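Sigma-C capsid protein (Avian reovirus, PDB 2VRS) forms the trimeric fibre of the virion that attaches it to host cells and induces apoptosis, seen here from its coiled-coil domain to its C-terminal beta-barrel. Local coordinates at residues N93-T98 / G120-T125; N127-T132 / F190-D195; D63-S68 / H108-D113; E79-Q84 / P142-R147. All blocks are in the same frame, centred on the assembly; numbering follows the deposited sequence.

Overall arrangement
Contacts 1 and 2 sit together at one end of the C-terminal beta-barrel, their centres 9 Å apart, and meet through Ser95 and Val129, whose CB and CG2 are 3.4 Å apart. A bound zinc ion lies near this end, about 7 Å from the side chain of Pro191 in contact 2 and about 12 Å from that of Val124 in contact 1. Contacts 3 and 4 gather at the other end, where the barrel meets the triple beta-spiral; their centres are 12 Å apart, and Arg147 of contact 4 makes a cation-pi contact with Tyr65 while its backbone O meets Thr112 OG1. Between the two groups, centres are about 29 to 35 Å apart, bridged by strands of one antiparallel sheet.

Contact 1: residues N93-T98 / G120-T125; sequences NGSSDT and GNLTVT
The loop that turns strand 81-92 into strand 98-108 lies along the edge of the short strand 121-124 in the C-terminal barrel, and an ST turn at Ser95 shapes it. Ser95 OG donates to Thr123 O at 2.7 Å, close to the direction of that C=O bond, while accepting from the backbone N of Asp97. Its first torsion, -179°, sets OG opposite the backbone N and places it between these two partners. Asp97 supplies the next link: OD2 takes the N-H of Thr123 at 2.9 Å on its anti lone pair, and OD1 receives the N-H of Thr98 from above the carboxylate plane. Farther along, Gly94 O accepts from Thr125 N at 2.8 Å and is also approached by the CA of Val124.

Beneath the polar row, CD1 of Leu122 packs against CB of Asp97 at 3.7 Å, and its side chain continues inward to Leu131 and Ile200. Water fills in the rest. One molecule joins Ser96 N to Thr123 O; another donates to Asp97 OD2 and to Asn121 OD1, an oxygen that also accepts from Asn199 ND2.

The loop thus runs roughly antiparallel to 121-124, joined to it by one backbone bond and by the side chains of Ser95 and Asp97. The carboxylate of Asp97, given two amide N-H groups and a water, would probably stay charged.

Contact 2: residues N127-T132 / F190-D195; sequences NVVLLT and FPTGGD
Asn127 O is gripped by two donors: the backbone N-H of Thr192 at 3.1 Å, which comes from above the carbonyl plane, and a water at 2.9 Å that in turn accepts from Gly193 N. The CA of Pro191 also lies against this oxygen. Further into the strands, Val129 and Phe190 form a hydrogen-bonded antiparallel pair, N to O in both directions at 3.0 Å, and Val128 faces Pro191 in the neighbouring non-hydrogen-bonded pair.

On the buried face of the sheet, Val129 and Phe190 point the same way. CG1 of Val129 lies over one face of the phenyl ring, 3.7 Å from its centroid, in a CH-pi contact offset toward the rim. A first torsion of 62° puts CG between the backbone N and the carbonyl carbon of Phe190, which swings the ring beneath its cross-strand neighbour. CB of Leu131 approaches the ring edge at CE1, and Ile200 and Leu203 also pack on Phe190. The methyl CG2 of Thr192 closes on Val129 CG1 at 3.7 Å, while its hydroxyl bonds back to Ser126 O.

Past Pro191 the chain bends through Thr192 and two glycines, bringing Gly194 O to 3.1 Å from Asn127 CA. Asp195 then runs beside Asn127, amide and carboxylate planes 28° apart, with OD1 against the CB of Asn127. Together these pairs make up an antiparallel ladder at this end of the C-terminal beta-barrel, where strand 128-134 starts beside the end of strand 185-191.

Contact 3: residues D63-S68 / H108-D113; sequences DPYFCS and HGRRTD
The loop 63-68, in the triple beta-spiral region, meets a type II' turn, His108 to Arg111, of the C-terminal barrel. The tight part is ionic: Arg110 NH1 reaches Asp63 OD2 at 2.7 Å in a salt bridge, on the syn side of OD2 but tilted from the carboxylate plane, with a bent N-H...O angle of 134°. The carboxylate and guanidinium planes stand 63° apart. A bend at chi3, 77°, brings the end of Arg110 back over the loop, and its NE bonds to Thr211 O. Asp63 has two more partners. OD1 accepts from Tyr65 N, above the carboxylate plane, in an Asx turn, and OD2 also bonds to Thr74 OG1 of the second subunit, so this contact joins the trimer.

Apolar packing is close but narrow: CB of Tyr65 rests on CG of Arg110 at 3.7 Å, and the phenol ring runs on to a cation-pi contact with Arg147.

The backbones come close, Tyr65 O lying 3.1 Å from Gly109 CA, but their polar link is indirect. At 3.2 Å, Tyr65 O and Arg110 N are too poorly angled for a direct bond. A water bridges them, accepting from Arg110 N at 2.9 Å and donating to Tyr65 O.

Contact 4: residues E79-Q84 / P142-R147; sequences EAQLMQ and PSDLAR
The methyl end of Met83 forms the centre of this contact, where strand 81-92 of the C-terminal barrel faces the loop that leads into a 3-10 segment beginning at Leu145. CE lies 3.4 Å from Asp144 O and also touches CB of Asp144 and CB of Arg147. SD meets Pro142 CB at 4.1 Å. The thioether crosses both Pro142 and Asp144 at about a right angle. It gets there fully stretched, with chi2 and chi3 close to 180°, spanning the distance between strand and loop. Alongside it, the side-chain amide of Gln81 approaches the carboxylate of Asp144, the two planes nearly perpendicular at 87°.

One shell out, the loop holds its own shape. Asp144 is the centre of an inverse gamma turn, and its carbonyl accepts from Arg147 N. Leu148 backs both Met83 and Pro142, and Met83 also leans on Cys107 of the next strand, to which Gln81 is joined by backbone bonding. The third subunit packs close by, with its Ala157 on Ala80. Arg147 turns its charged end away from the strand, bent at chi2 and chi3, and NH2 donates to Thr211 OG1.

Contact 1: residues N93-T98 / G120-T125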
loop_
_atom_site.group_PDB
_atom_site.type_symbol
_atom_site.label_atom_id
_atom_site.label_comp_id
_atom_site.label_asym_id
_atom_site.label_seq_id
_atom_site.Cartn_x
_atom_site.Cartn_y
_atom_site.Cartn_z
ATOM N N ASN C 93 -34.251 14.699 4.581
ATOM C CA ASN C 93 -34.025 15.921 3.815
ATOM C C ASN C 93 -34.437 15.868 2.339
ATOM O O ASN C 93 -33.601 16.006 1.433
ATOM C CB ASN C 93 -32.557 16.338 3.963
ATOM C CG ASN C 93 -32.179 16.611 5.410
ATOM O OD1 ASN C 93 -31.573 15.768 6.081
ATOM N ND2 ASN C 93 -32.545 17.782 5.901
ATOM N N GLY C 94 -35.728 15.677 2.096
ATOM C CA GLY C 94 -36.248 15.584 0.737
ATOM C C GLY C 94 -36.944 14.251 0.568
ATOM O O GLY C 94 -37.463 13.938 -0.500
ATOM N N SER C 95 -36.931 13.468 1.644
ATOM C CA SER C 95 -37.657 12.209 1.747
ATOM C C SER C 95 -37.815 11.806 3.219
ATOM O O SER C 95 -36.942 12.105 4.047
ATOM C CB SER C 95 -36.907 11.094 1.000
ATOM O OG SER C 95 -37.617 9.883 1.077
ATOM N N SER C 96 -38.910 11.108 3.534
ATOM C CA SER C 96 -39.090 10.496 4.845
ATOM C C SER C 96 -39.164 8.991 4.739
ATOM O O SER C 96 -39.445 8.309 5.720
ATOM C CB SER C 96 -40.375 11.018 5.511
ATOM O OG SER C 96 -40.296 12.417 5.704
ATOM N N ASP C 97 -38.914 8.493 3.543
ATOM C CA ASP C 97 -39.153 7.102 3.206
ATOM C C ASP C 97 -37.875 6.267 3.441
ATOM O O ASP C 97 -36.789 6.811 3.658
ATOM C CB ASP C 97 -39.597 7.081 1.747
ATOM C CG ASP C 97 -40.382 5.862 1.377
ATOM O OD1 ASP C 97 -40.604 4.962 2.229
ATOM O OD2 ASP C 97 -40.783 5.823 0.194
ATOM N N THR C 98 -38.018 4.950 3.432
ATOM C CA THR C 98 -36.866 4.045 3.498
ATOM C C THR C 98 -36.879 3.155 2.234
ATOM O O THR C 98 -37.901 3.047 1.540
ATOM C CB THR C 98 -36.906 3.146 4.739
ATOM O OG1 THR C 98 -38.112 2.381 4.729
ATOM C CG2 THR C 98 -36.870 3.953 6.047
ATOM N N GLY C 120 -38.331 -2.012 -4.888
ATOM C CA GLY C 120 -39.160 -0.991 -4.284
ATOM C C GLY C 120 -38.686 0.396 -4.651
ATOM O O GLY C 120 -37.911 0.602 -5.595
ATOM N N ASN C 121 -39.159 1.374 -3.899
ATOM C CA ASN C 121 -39.034 2.735 -4.344
ATOM C C ASN C 121 -38.902 3.660 -3.170
ATOM O O ASN C 121 -38.973 3.229 -2.014
ATOM C CB ASN C 121 -40.263 3.127 -5.131
ATOM C CG ASN C 121 -41.532 2.944 -4.331
ATOM O OD1 ASN C 121 -41.990 3.887 -3.693
ATOM N ND2 ASN C 121 -42.088 1.730 -4.325
ATOM N N LEU C 122 -38.686 4.924 -3.496
ATOM C CA LEU C 122 -38.483 5.936 -2.481
ATOM C C LEU C 122 -39.272 7.146 -2.911
ATOM O O LEU C 122 -39.140 7.630 -4.041
ATOM C CB LEU C 122 -36.973 6.247 -2.400
ATOM C CG LEU C 122 -36.449 7.071 -1.241
ATOM C CD1 LEU C 122 -36.407 6.243 0.024
ATOM C CD2 LEU C 122 -35.035 7.589 -1.594
ATOM N N THR C 123 -40.156 7.621 -2.035
ATOM C CA THR C 123 -40.911 8.822 -2.337
ATOM C C THR C 123 -40.062 10.019 -1.936
ATOM O O THR C 123 -39.506 10.040 -0.837
ATOM C CB THR C 123 -42.234 8.843 -1.542
ATOM O OG1 THR C 123 -43.072 7.814 -2.065
ATOM C CG2 THR C 123 -42.921 10.206 -1.675
ATOM N N VAL C 124 -39.927 10.962 -2.864
ATOM C CA VAL C 124 -39.118 12.167 -2.656
ATOM C C VAL C 124 -40.041 13.358 -2.778
ATOM O O VAL C 124 -41.111 13.265 -3.388
ATOM C CB VAL C 124 -37.922 12.298 -3.663
ATOM C CG1 VAL C 124 -36.897 11.175 -3.423
ATOM C CG2 VAL C 124 -38.400 12.312 -5.115
ATOM N N THR C 125 -39.634 14.473 -2.183
ATOM C CA THR C 125 -40.461 15.681 -2.191
ATOM C C THR C 125 -39.736 16.916 -2.694
ATOM O O THR C 125 -40.331 17.981 -2.795
ATOM C CB THR C 125 -41.030 15.961 -0.795
ATOM O OG1 THR C 125 -39.958 16.128 0.132
ATOM C CG2 THR C 125 -41.887 14.794 -0.322
HETATM O O HOH W 1 -41.056 10.747 1.609
HETATM O O HOH W 2 -42.596 5.075 -1.529
HETATM O O HOH W 3 -40.143 2.405 0.193
#

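Contact 2: residues N127-T132 / F190-D195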
loop_
_atom_site.group_PDB
_atom_site.type_symbol
_atom_site.label_atom_id
_atom_site.label_comp_id
_atom_site.label_asym_id
_atom_site.label_seq_id
_atom_site.Cartn_x
_atom_site.Cartn_y
_atom_site.Cartn_z
ATOM N N ASN C 127 -35.859 18.519 -4.950
ATOM C CA ASN C 127 -34.930 18.298 -6.069
ATOM C C ASN C 127 -33.610 17.614 -5.649
ATOM O O ASN C 127 -32.770 17.287 -6.488
ATOM C CB ASN C 127 -34.662 19.599 -6.823
ATOM C CG ASN C 127 -33.973 20.645 -5.962
ATOM O OD1 ASN C 127 -34.056 20.612 -4.742
ATOM N ND2 ASN C 127 -33.307 21.593 -6.607
ATOM N N VAL C 128 -33.444 17.432 -4.347
ATOM C CA VAL C 128 -32.259 16.783 -3.750
ATOM C C VAL C 128 -32.772 15.927 -2.593
ATOM O O VAL C 128 -33.732 16.310 -1.915
ATOM C CB VAL C 128 -31.231 17.829 -3.215
ATOM C CG1 VAL C 128 -30.100 17.139 -2.472
ATOM C CG2 VAL C 128 -30.637 18.651 -4.349
ATOM N N VAL C 129 -32.154 14.770 -2.364
ATOM C CA VAL C 129 -32.522 13.906 -1.257
ATOM C C VAL C 129 -31.243 13.390 -0.587
ATOM O O VAL C 129 -30.196 13.264 -1.254
ATOM C CB VAL C 129 -33.398 12.726 -1.730
ATOM C CG1 VAL C 129 -32.633 11.816 -2.718
ATOM C CG2 VAL C 129 -33.941 11.911 -0.559
ATOM N N LEU C 130 -31.347 13.121 0.719
ATOM C CA LEU C 130 -30.285 12.498 1.483
ATOM C C LEU C 130 -30.694 11.069 1.826
ATOM O O LEU C 130 -31.854 10.800 2.154
ATOM C CB LEU C 130 -29.996 13.304 2.754
ATOM C CG LEU C 130 -29.005 14.460 2.632
ATOM C CD1 LEU C 130 -29.345 15.548 1.599
ATOM C CD2 LEU C 130 -28.766 15.076 4.023
ATOM N N LEU C 131 -29.739 10.158 1.753
ATOM C CA LEU C 131 -30.003 8.715 2.019
ATOM C C LEU C 131 -28.908 8.215 2.925
ATOM O O LEU C 131 -27.729 8.283 2.596
ATOM C CB LEU C 131 -29.986 7.932 0.712
ATOM C CG LEU C 131 -30.684 6.578 0.706
ATOM C CD1 LEU C 131 -32.179 6.758 1.131
ATOM C CD2 LEU C 131 -30.612 5.881 -0.694
ATOM N N THR C 132 -29.327 7.709 4.071
ATOM C CA THR C 132 -28.423 7.331 5.144
ATOM C C THR C 132 -28.222 5.806 5.217
ATOM O O THR C 132 -29.175 5.024 5.100
ATOM C CB THR C 132 -28.897 7.986 6.488
ATOM O OG1 THR C 132 -28.715 9.402 6.385
ATOM C CG2 THR C 132 -28.056 7.438 7.677
ATOM N N PHE C 190 -27.984 13.424 -3.321
ATOM C CA PHE C 190 -28.091 13.363 -4.773
ATOM C C PHE C 190 -29.355 14.008 -5.341
ATOM O O PHE C 190 -30.372 14.113 -4.638
ATOM C CB PHE C 190 -27.899 11.908 -5.265
ATOM C CG PHE C 190 -28.935 10.925 -4.760
ATOM C CD1 PHE C 190 -28.725 10.190 -3.595
ATOM C CD2 PHE C 190 -30.113 10.680 -5.502
ATOM C CE1 PHE C 190 -29.681 9.262 -3.153
ATOM C CE2 PHE C 190 -31.069 9.772 -5.044
ATOM C CZ PHE C 190 -30.847 9.050 -3.889
ATOM N N PRO C 191 -29.279 14.484 -6.603
ATOM C CA PRO C 191 -30.436 15.048 -7.278
ATOM C C PRO C 191 -31.478 13.969 -7.488
ATOM O O PRO C 191 -31.127 12.798 -7.743
ATOM C CB PRO C 191 -29.876 15.471 -8.659
ATOM C CG PRO C 191 -28.411 15.532 -8.486
ATOM C CD PRO C 191 -28.078 14.486 -7.483
ATOM N N THR C 192 -32.746 14.363 -7.402
ATOM C CA THR C 192 -33.872 13.453 -7.606
ATOM C C THR C 192 -34.445 13.456 -9.033
ATOM O O THR C 192 -35.336 12.641 -9.339
ATOM C CB THR C 192 -35.029 13.819 -6.678
ATOM O OG1 THR C 192 -35.471 15.150 -7.010
ATOM C CG2 THR C 192 -34.614 13.716 -5.199
ATOM N N GLY C 193 -33.941 14.347 -9.891
ATOM C CA GLY C 193 -34.343 14.379 -11.302
ATOM C C GLY C 193 -35.592 15.211 -11.579
ATOM O O GLY C 193 -36.172 15.107 -12.662
ATOM N N GLY C 194 -36.011 16.014 -10.603
ATOM C CA GLY C 194 -37.158 16.913 -10.743
ATOM C C GLY C 194 -37.508 17.654 -9.462
ATOM O O GLY C 194 -36.677 17.801 -8.568
ATOM N N ASP C 195 -38.745 18.133 -9.378
ATOM C CA ASP C 195 -39.234 18.848 -8.202
ATOM C C ASP C 195 -40.541 18.240 -7.725
ATOM O O ASP C 195 -41.161 17.440 -8.441
ATOM C CB ASP C 195 -39.419 20.344 -8.512
ATOM C CG ASP C 195 -38.104 21.048 -8.829
ATOM O OD1 ASP C 195 -37.378 21.419 -7.879
ATOM O OD2 ASP C 195 -37.802 21.250 -10.028
HETATM O O HOH W 4 -33.030 17.194 -9.413
#

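Contact 3: residues D63-S68 / H108-D113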
loop_
_atom_site.group_PDB
_atom_site.type_symbol
_atom_site.label_atom_id
_atom_site.label_comp_id
_atom_site.label_asym_id
_atom_site.label_seq_id
_atom_site.Cartn_x
_atom_site.Cartn_y
_atom_site.Cartn_z
ATOM N N ASP C 63 0.091 -5.934 8.908
ATOM C CA ASP C 63 -1.352 -6.144 8.829
ATOM C C ASP C 63 -1.593 -6.889 7.534
ATOM O O ASP C 63 -1.314 -6.312 6.487
ATOM C CB ASP C 63 -2.022 -4.774 8.765
ATOM C CG ASP C 63 -3.482 -4.833 8.286
ATOM O OD1 ASP C 63 -4.078 -5.922 8.296
ATOM O OD2 ASP C 63 -3.993 -3.754 7.910
ATOM N N PRO C 64 -2.114 -8.133 7.592
ATOM C CA PRO C 64 -2.296 -8.959 6.383
ATOM C C PRO C 64 -3.343 -8.421 5.381
ATOM O O PRO C 64 -3.341 -8.837 4.221
ATOM C CB PRO C 64 -2.738 -10.316 6.936
ATOM C CG PRO C 64 -3.419 -10.013 8.172
ATOM C CD PRO C 64 -2.567 -8.874 8.787
ATOM N N TYR C 65 -4.181 -7.478 5.791
ATOM C CA TYR C 65 -5.101 -6.804 4.852
ATOM C C TYR C 65 -4.391 -5.707 4.071
ATOM O O TYR C 65 -4.958 -5.183 3.121
ATOM C CB TYR C 65 -6.306 -6.222 5.581
ATOM C CG TYR C 65 -7.217 -7.323 6.046
ATOM C CD1 TYR C 65 -8.176 -7.825 5.190
ATOM C CD2 TYR C 65 -7.064 -7.899 7.311
ATOM C CE1 TYR C 65 -8.981 -8.902 5.562
ATOM C CE2 TYR C 65 -7.886 -8.955 7.709
ATOM C CZ TYR C 65 -8.833 -9.443 6.827
ATOM O OH TYR C 65 -9.676 -10.474 7.180
ATOM N N PHE C 66 -3.161 -5.369 4.466
ATOM C CA PHE C 66 -2.397 -4.328 3.790
ATOM C C PHE C 66 -1.120 -4.841 3.136
ATOM O O PHE C 66 -0.747 -4.421 2.039
ATOM C CB PHE C 66 -2.043 -3.195 4.762
ATOM C CG PHE C 66 -1.201 -2.097 4.124
ATOM C CD1 PHE C 66 -1.750 -1.317 3.095
ATOM C CD2 PHE C 66 0.112 -1.835 4.573
ATOM C CE1 PHE C 66 -0.998 -0.293 2.500
ATOM C CE2 PHE C 66 0.874 -0.792 3.960
ATOM C CZ PHE C 66 0.307 -0.042 2.937
ATOM N N CYS C 67 -0.361 -5.673 3.864
ATOM C CA CYS C 67 0.938 -6.040 3.339
ATOM C C CYS C 67 1.328 -7.449 3.828
ATOM O O CYS C 67 0.641 -8.027 4.705
ATOM C CB CYS C 67 2.000 -4.970 3.664
ATOM S SG CYS C 67 2.289 -4.821 5.506
ATOM N N SER C 68 2.404 -7.974 3.231
ATOM C CA SER C 68 2.912 -9.314 3.519
ATOM C C SER C 68 4.353 -9.397 3.058
ATOM O O SER C 68 4.870 -8.483 2.416
ATOM C CB SER C 68 2.053 -10.368 2.802
ATOM O OG SER C 68 2.186 -10.227 1.410
ATOM N N HIS C 108 -11.307 -6.215 -0.717
ATOM C CA HIS C 108 -10.040 -6.720 -1.257
ATOM C C HIS C 108 -8.937 -5.843 -0.652
ATOM O O HIS C 108 -8.891 -4.636 -0.906
ATOM C CB HIS C 108 -10.042 -6.725 -2.810
ATOM C CG HIS C 108 -10.408 -5.402 -3.440
ATOM N ND1 HIS C 108 -9.508 -4.661 -4.174
ATOM C CD2 HIS C 108 -11.571 -4.691 -3.440
ATOM C CE1 HIS C 108 -10.083 -3.535 -4.574
ATOM N NE2 HIS C 108 -11.338 -3.539 -4.155
ATOM N N GLY C 109 -8.090 -6.452 0.191
ATOM C CA GLY C 109 -7.139 -5.673 0.941
ATOM C C GLY C 109 -7.980 -4.794 1.843
ATOM O O GLY C 109 -9.067 -5.211 2.312
ATOM N N ARG C 110 -7.536 -3.559 2.011
ATOM C CA ARG C 110 -8.310 -2.650 2.863
ATOM C C ARG C 110 -9.246 -1.773 2.032
ATOM O O ARG C 110 -9.697 -0.738 2.500
ATOM C CB ARG C 110 -7.376 -1.787 3.707
ATOM C CG ARG C 110 -6.596 -2.666 4.677
ATOM C CD ARG C 110 -5.938 -1.877 5.839
ATOM N NE ARG C 110 -6.981 -1.573 6.788
ATOM C CZ ARG C 110 -7.362 -2.350 7.803
ATOM N NH1 ARG C 110 -6.720 -3.479 8.115
ATOM N NH2 ARG C 110 -8.366 -1.956 8.554
ATOM N N ARG C 111 -9.535 -2.177 0.802
ATOM C CA ARG C 111 -10.564 -1.498 0.014
ATOM C C ARG C 111 -11.872 -2.301 0.064
ATOM O O ARG C 111 -11.867 -3.550 -0.097
ATOM C CB ARG C 111 -10.109 -1.381 -1.452
ATOM C CG ARG C 111 -11.107 -0.569 -2.339
ATOM C CD ARG C 111 -11.068 0.973 -2.051
ATOM N NE ARG C 111 -12.055 1.617 -2.977
ATOM C CZ ARG C 111 -12.343 2.903 -2.965
ATOM N NH1 ARG C 111 -11.740 3.653 -2.077
ATOM N NH2 ARG C 111 -13.212 3.437 -3.818
ATOM N N THR C 112 -12.982 -1.605 0.260
ATOM C CA THR C 112 -14.311 -2.219 0.197
ATOM C C THR C 112 -15.163 -1.481 -0.768
ATOM O O THR C 112 -15.394 -0.280 -0.602
ATOM C CB THR C 112 -14.982 -2.284 1.592
ATOM O OG1 THR C 112 -14.208 -3.175 2.390
ATOM C CG2 THR C 112 -16.401 -2.742 1.482
ATOM N N ASP C 113 -15.577 -2.191 -1.818
ATOM C CA ASP C 113 -16.381 -1.563 -2.888
ATOM C C ASP C 113 -17.791 -2.023 -2.800
ATOM O O ASP C 113 -18.027 -3.231 -2.757
ATOM C CB ASP C 113 -15.764 -1.847 -4.271
ATOM C CG ASP C 113 -14.370 -1.189 -4.415
ATOM O OD1 ASP C 113 -14.291 0.023 -4.119
ATOM O OD2 ASP C 113 -13.399 -1.866 -4.803
HETATM O O HOH W 5 -4.918 -3.014 0.929
#

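Contact 4: residues E79-Q84 / P142-R147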
loop_
_atom_site.group_PDB
_atom_site.type_symbol
_atom_site.label_atom_id
_atom_site.label_comp_id
_atom_site.label_asym_id
_atom_site.label_seq_id
_atom_site.Cartn_x
_atom_site.Cartn_y
_atom_site.Cartn_z
ATOM N N GLU C 79 -7.388 -13.055 2.488
ATOM C CA GLU C 79 -8.367 -13.390 1.446
ATOM C C GLU C 79 -9.393 -12.269 1.229
ATOM O O GLU C 79 -9.979 -11.749 2.173
ATOM C CB GLU C 79 -9.121 -14.676 1.802
ATOM C CG GLU C 79 -8.159 -15.846 1.856
ATOM C CD GLU C 79 -8.870 -17.190 1.782
ATOM O OE1 GLU C 79 -9.962 -17.290 2.353
ATOM O OE2 GLU C 79 -8.341 -18.129 1.147
ATOM N N ALA C 80 -9.639 -11.955 -0.045
ATOM C CA ALA C 80 -10.779 -11.135 -0.431
ATOM C C ALA C 80 -12.094 -11.845 -0.106
ATOM O O ALA C 80 -12.152 -13.092 0.029
ATOM C CB ALA C 80 -10.667 -10.783 -1.951
ATOM N N GLN C 81 -13.152 -11.056 -0.012
ATOM C CA GLN C 81 -14.491 -11.573 0.205
ATOM C C GLN C 81 -15.481 -10.791 -0.617
ATOM O O GLN C 81 -15.330 -9.587 -0.810
ATOM C CB GLN C 81 -14.942 -11.320 1.661
ATOM C CG GLN C 81 -14.116 -11.867 2.749
ATOM C CD GLN C 81 -14.600 -11.318 4.084
ATOM O OE1 GLN C 81 -13.886 -10.562 4.745
ATOM N NE2 GLN C 81 -15.828 -11.664 4.456
ATOM N N LEU C 82 -16.540 -11.479 -1.028
ATOM C CA LEU C 82 -17.674 -10.811 -1.611
ATOM C C LEU C 82 -18.835 -11.042 -0.636
ATOM O O LEU C 82 -19.446 -12.127 -0.609
ATOM C CB LEU C 82 -18.014 -11.368 -3.023
ATOM C CG LEU C 82 -19.128 -10.569 -3.766
ATOM C CD1 LEU C 82 -18.680 -9.097 -4.131
ATOM C CD2 LEU C 82 -19.562 -11.267 -5.035
ATOM N N MET C 83 -19.137 -10.019 0.152
ATOM C CA MET C 83 -20.253 -10.051 1.103
ATOM C C MET C 83 -21.564 -9.681 0.438
ATOM O O MET C 83 -21.625 -8.773 -0.383
ATOM C CB MET C 83 -20.001 -9.072 2.231
ATOM C CG MET C 83 -18.775 -9.335 3.019
ATOM S SD MET C 83 -18.681 -8.001 4.233
ATOM C CE MET C 83 -17.228 -8.469 5.094
ATOM N N GLN C 84 -22.636 -10.375 0.808
ATOM C CA GLN C 84 -23.963 -10.101 0.234
ATOM C C GLN C 84 -24.921 -9.953 1.427
ATOM O O GLN C 84 -25.011 -10.842 2.292
ATOM C CB GLN C 84 -24.417 -11.255 -0.659
ATOM C CG GLN C 84 -23.461 -11.508 -1.812
ATOM C CD GLN C 84 -23.858 -12.732 -2.588
ATOM O OE1 GLN C 84 -23.077 -13.669 -2.734
ATOM N NE2 GLN C 84 -25.092 -12.745 -3.066
ATOM N N PRO C 142 -23.019 -8.861 8.704
ATOM C CA PRO C 142 -21.888 -9.746 8.407
ATOM C C PRO C 142 -20.982 -9.911 9.628
ATOM O O PRO C 142 -20.839 -8.963 10.415
ATOM C CB PRO C 142 -21.133 -8.988 7.305
ATOM C CG PRO C 142 -22.173 -8.149 6.661
ATOM C CD PRO C 142 -23.035 -7.697 7.799
ATOM N N SER C 143 -20.398 -11.103 9.785
ATOM C CA SER C 143 -19.397 -11.351 10.840
ATOM C C SER C 143 -18.223 -10.385 10.740
ATOM O O SER C 143 -17.864 -9.733 11.722
ATOM C CB SER C 143 -18.891 -12.797 10.797
ATOM O OG SER C 143 -19.606 -13.588 11.719
ATOM N N ASP C 144 -17.646 -10.275 9.537
ATOM C CA ASP C 144 -16.479 -9.398 9.324
ATOM C C ASP C 144 -16.850 -7.901 9.223
ATOM O O ASP C 144 -16.532 -7.225 8.194
ATOM C CB ASP C 144 -15.651 -9.844 8.103
ATOM C CG ASP C 144 -14.938 -11.169 8.321
ATOM O OD1 ASP C 144 -14.996 -11.736 9.438
ATOM O OD2 ASP C 144 -14.294 -11.641 7.363
ATOM N N LEU C 145 -17.451 -7.378 10.299
ATOM C CA LEU C 145 -17.854 -5.930 10.353
ATOM C C LEU C 145 -16.748 -4.890 10.097
ATOM O O LEU C 145 -17.021 -3.766 9.602
ATOM C CB LEU C 145 -18.589 -5.602 11.661
ATOM C CG LEU C 145 -19.705 -4.549 11.587
ATOM C CD1 LEU C 145 -20.651 -4.747 10.380
ATOM C CD2 LEU C 145 -20.503 -4.521 12.869
ATOM N N ALA C 146 -15.511 -5.264 10.400
ATOM C CA ALA C 146 -14.391 -4.355 10.263
ATOM C C ALA C 146 -14.245 -3.914 8.814
ATOM O O ALA C 146 -13.771 -2.823 8.554
ATOM C CB ALA C 146 -13.126 -5.001 10.736
ATOM N N ARG C 147 -14.700 -4.753 7.885
ATOM C CA ARG C 147 -14.543 -4.418 6.422
ATOM C C ARG C 147 -15.544 -3.374 5.943
ATOM O O ARG C 147 -15.491 -2.983 4.768
ATOM C CB ARG C 147 -14.678 -5.651 5.545
ATOM C CG ARG C 147 -13.709 -6.806 5.914
ATOM C CD ARG C 147 -12.335 -6.690 5.274
ATOM N NE ARG C 147 -11.608 -5.457 5.617
ATOM C CZ ARG C 147 -10.922 -5.245 6.740
ATOM N NH1 ARG C 147 -10.854 -6.176 7.689
ATOM N NH2 ARG C 147 -10.309 -4.076 6.912
#